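Local coordinates for SusD superfamily protein (Parabacteroides distasonis, PDB 3OTN), which probably binds carbohydrate or another nutrient at the outer membrane as a SusD-like protein, at residues T310-H315 / F340-V345. Numbering follows the deposited sequence.
Sequences TNYKGH and FDQVAV. With EDO (1,2-ethanediol), chain O.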
loop_
_atom_site.group_PDB
_atom_site.type_symbol
_atom_site.label_atom_id
_atom_site.label_comp_id
_atom_site.label_asym_id
_atom_site.label_seq_id
_atom_site.Cartn_x
_atom_site.Cartn_y
_atom_site.Cartn_z
ATOM N N THR A 310 17.111 17.376 0.772
ATOM C CA THR A 310 17.305 18.437 1.776
ATOM C C THR A 310 17.557 19.809 1.146
ATOM O O THR A 310 17.626 20.805 1.854
ATOM C CB THR A 310 18.532 18.116 2.653
ATOM O OG1 THR A 310 19.689 18.065 1.820
ATOM C CG2 THR A 310 18.394 16.794 3.370
ATOM N N ASN A 311 17.756 19.860 -0.171
ATOM C CA ASN A 311 17.847 21.104 -0.888
ATOM C C ASN A 311 17.247 20.967 -2.304
ATOM O O ASN A 311 17.125 19.859 -2.849
ATOM C CB ASN A 311 19.315 21.574 -0.935
ATOM C CG ASN A 311 20.184 20.696 -1.830
ATOM O OD1 ASN A 311 19.957 20.607 -3.029
ATOM N ND2 ASN A 311 21.187 20.060 -1.245
ATOM N N TYR A 312 16.868 22.097 -2.881
ATOM C CA TYR A 312 16.358 22.145 -4.259
ATOM C C TYR A 312 16.553 23.570 -4.756
ATOM O O TYR A 312 17.442 24.260 -4.263
ATOM C CB TYR A 312 14.900 21.617 -4.362
ATOM C CG TYR A 312 14.589 20.995 -5.707
ATOM C CD1 TYR A 312 15.145 19.777 -6.086
ATOM C CD2 TYR A 312 13.752 21.646 -6.630
ATOM C CE1 TYR A 312 14.894 19.215 -7.368
ATOM C CE2 TYR A 312 13.501 21.090 -7.898
ATOM C CZ TYR A 312 14.066 19.878 -8.248
ATOM O OH TYR A 312 13.806 19.366 -9.490
ATOM N N LYS A 313 15.904 23.964 -5.832
ATOM C CA LYS A 313 15.945 25.349 -6.295
ATOM C C LYS A 313 14.515 25.852 -6.329
ATOM O O LYS A 313 13.586 25.066 -6.525
ATOM C CB LYS A 313 16.560 25.434 -7.694
ATOM C CG LYS A 313 17.956 24.810 -7.823
ATOM C CD LYS A 313 18.664 25.208 -9.148
ATOM C CE LYS A 313 19.896 24.339 -9.413
ATOM N NZ LYS A 313 20.722 24.817 -10.555
ATOM N N GLY A 314 14.338 27.147 -6.126
ATOM C CA GLY A 314 13.031 27.771 -6.275
ATOM C C GLY A 314 12.595 27.711 -7.732
ATOM O O GLY A 314 13.408 27.848 -8.634
ATOM N N HIS A 315 11.310 27.493 -7.960
ATOM C CA HIS A 315 10.803 27.387 -9.329
ATOM C C HIS A 315 10.713 28.811 -9.924
ATOM O O HIS A 315 10.335 29.732 -9.199
ATOM C CB HIS A 315 9.437 26.706 -9.331
ATOM C CG HIS A 315 8.938 26.381 -10.697
ATOM N ND1 HIS A 315 8.222 27.283 -11.461
ATOM C CD2 HIS A 315 9.051 25.260 -11.446
ATOM C CE1 HIS A 315 7.900 26.726 -12.613
ATOM N NE2 HIS A 315 8.397 25.502 -12.633
ATOM N N PHE A 340 9.464 11.705 -6.428
ATOM C CA PHE A 340 9.649 13.014 -7.053
ATOM C C PHE A 340 9.679 12.902 -8.598
ATOM O O PHE A 340 10.727 12.734 -9.242
ATOM C CB PHE A 340 10.910 13.642 -6.463
ATOM C CG PHE A 340 11.088 15.109 -6.740
ATOM C CD1 PHE A 340 11.662 15.559 -7.941
ATOM C CD2 PHE A 340 10.809 16.046 -5.743
ATOM C CE1 PHE A 340 11.879 16.936 -8.146
ATOM C CE2 PHE A 340 10.995 17.377 -5.953
ATOM C CZ PHE A 340 11.549 17.833 -7.156
ATOM N N ASP A 341 8.482 12.941 -9.167
ATOM C CA ASP A 341 8.255 13.023 -10.616
ATOM C C ASP A 341 8.773 14.382 -11.052
ATOM O O ASP A 341 8.076 15.398 -10.966
ATOM C CB ASP A 341 6.752 12.810 -10.912
ATOM C CG ASP A 341 6.395 12.907 -12.414
ATOM O OD1 ASP A 341 7.226 13.320 -13.257
ATOM O OD2 ASP A 341 5.228 12.608 -12.733
ATOM N N GLN A 342 10.014 14.380 -11.517
ATOM C CA GLN A 342 10.749 15.589 -11.765
ATOM C C GLN A 342 10.151 16.445 -12.882
ATOM O O GLN A 342 10.110 17.669 -12.764
ATOM C CB GLN A 342 12.204 15.280 -12.071
ATOM C CG GLN A 342 13.071 16.530 -12.120
ATOM C CD GLN A 342 14.541 16.224 -11.921
ATOM O OE1 GLN A 342 15.066 15.261 -12.508
ATOM N NE2 GLN A 342 15.217 17.028 -11.071
ATOM N N VAL A 343 9.665 15.810 -13.942
ATOM C CA VAL A 343 8.949 16.534 -14.997
ATOM C C VAL A 343 7.698 17.228 -14.435
ATOM O O VAL A 343 7.425 18.377 -14.761
ATOM C CB VAL A 343 8.597 15.608 -16.210
ATOM C CG1 VAL A 343 7.669 16.333 -17.185
ATOM C CG2 VAL A 343 9.919 15.195 -16.935
ATOM N N ALA A 344 6.977 16.546 -13.557
ATOM C CA ALA A 344 5.767 17.111 -12.965
ATOM C C ALA A 344 6.111 18.313 -12.067
ATOM O O ALA A 344 5.473 19.389 -12.153
ATOM C CB ALA A 344 4.974 16.034 -12.207
ATOM N N VAL A 345 7.147 18.144 -11.255
ATOM C CA VAL A 345 7.514 19.157 -10.264
ATOM C C VAL A 345 8.134 20.368 -10.946
ATOM O O VAL A 345 7.794 21.487 -10.596
ATOM C CB VAL A 345 8.455 18.587 -9.159
ATOM C CG1 VAL A 345 8.949 19.705 -8.161
ATOM C CG2 VAL A 345 7.764 17.441 -8.400
HETATM C C1 EDO O . 21.600 21.500 2.427
HETATM O O1 EDO O . 21.686 20.403 1.522
HETATM C C2 EDO O . 22.219 21.098 3.769
HETATM O O2 EDO O . 21.349 20.187 4.435
#
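Tyr-312 and Phe-340 meet ring to ring where the last residue of strand 308-312, the central strand of a three-stranded antiparallel sheet in this SusD-family protein, faces the N-terminal end of helix 342-348. The tight part is aromatic. CZ of Phe-340 comes over one face of the Tyr-312 ring, displaced toward its rim and 3.4 Å from Tyr-312 CZ, with the two planes inclined at 57°. Val-345 CG2 covers the centre of one Phe-340 face; Tyr-337 stacks with this ring and Phe-309 meets it edge-to-face. Asp-341 N-caps the helix, its OD1 accepting from Ala-344 N. The looser side is polar: exposed Gln-342, CG anti to the backbone N (chi1 -171°) and the chain extended beyond it, carries its amide to the phenol. There the hydroxyl also hydrogen-bonds Asp-346 OD1 of the same helix. A phenylalanine in place of Tyr-312 would probably keep much of the ring packing but leave the Gln-342 amide and the Asp-346 carboxylate without this shared partner. Farther along the chain the contact thins: His-315 CD2 lies 4.1 Å from Val-345 O, while His-315 NE2 hydrogen-bonds Asp-346 O and His-315 ND1 hydrogen-bonds Ser-317 OG. At the solvent edge Gln-342 NE2 donates to Tyr-312 OH over 3.2 Å, nearly straight at 175°, with the oxygen in the amide plane.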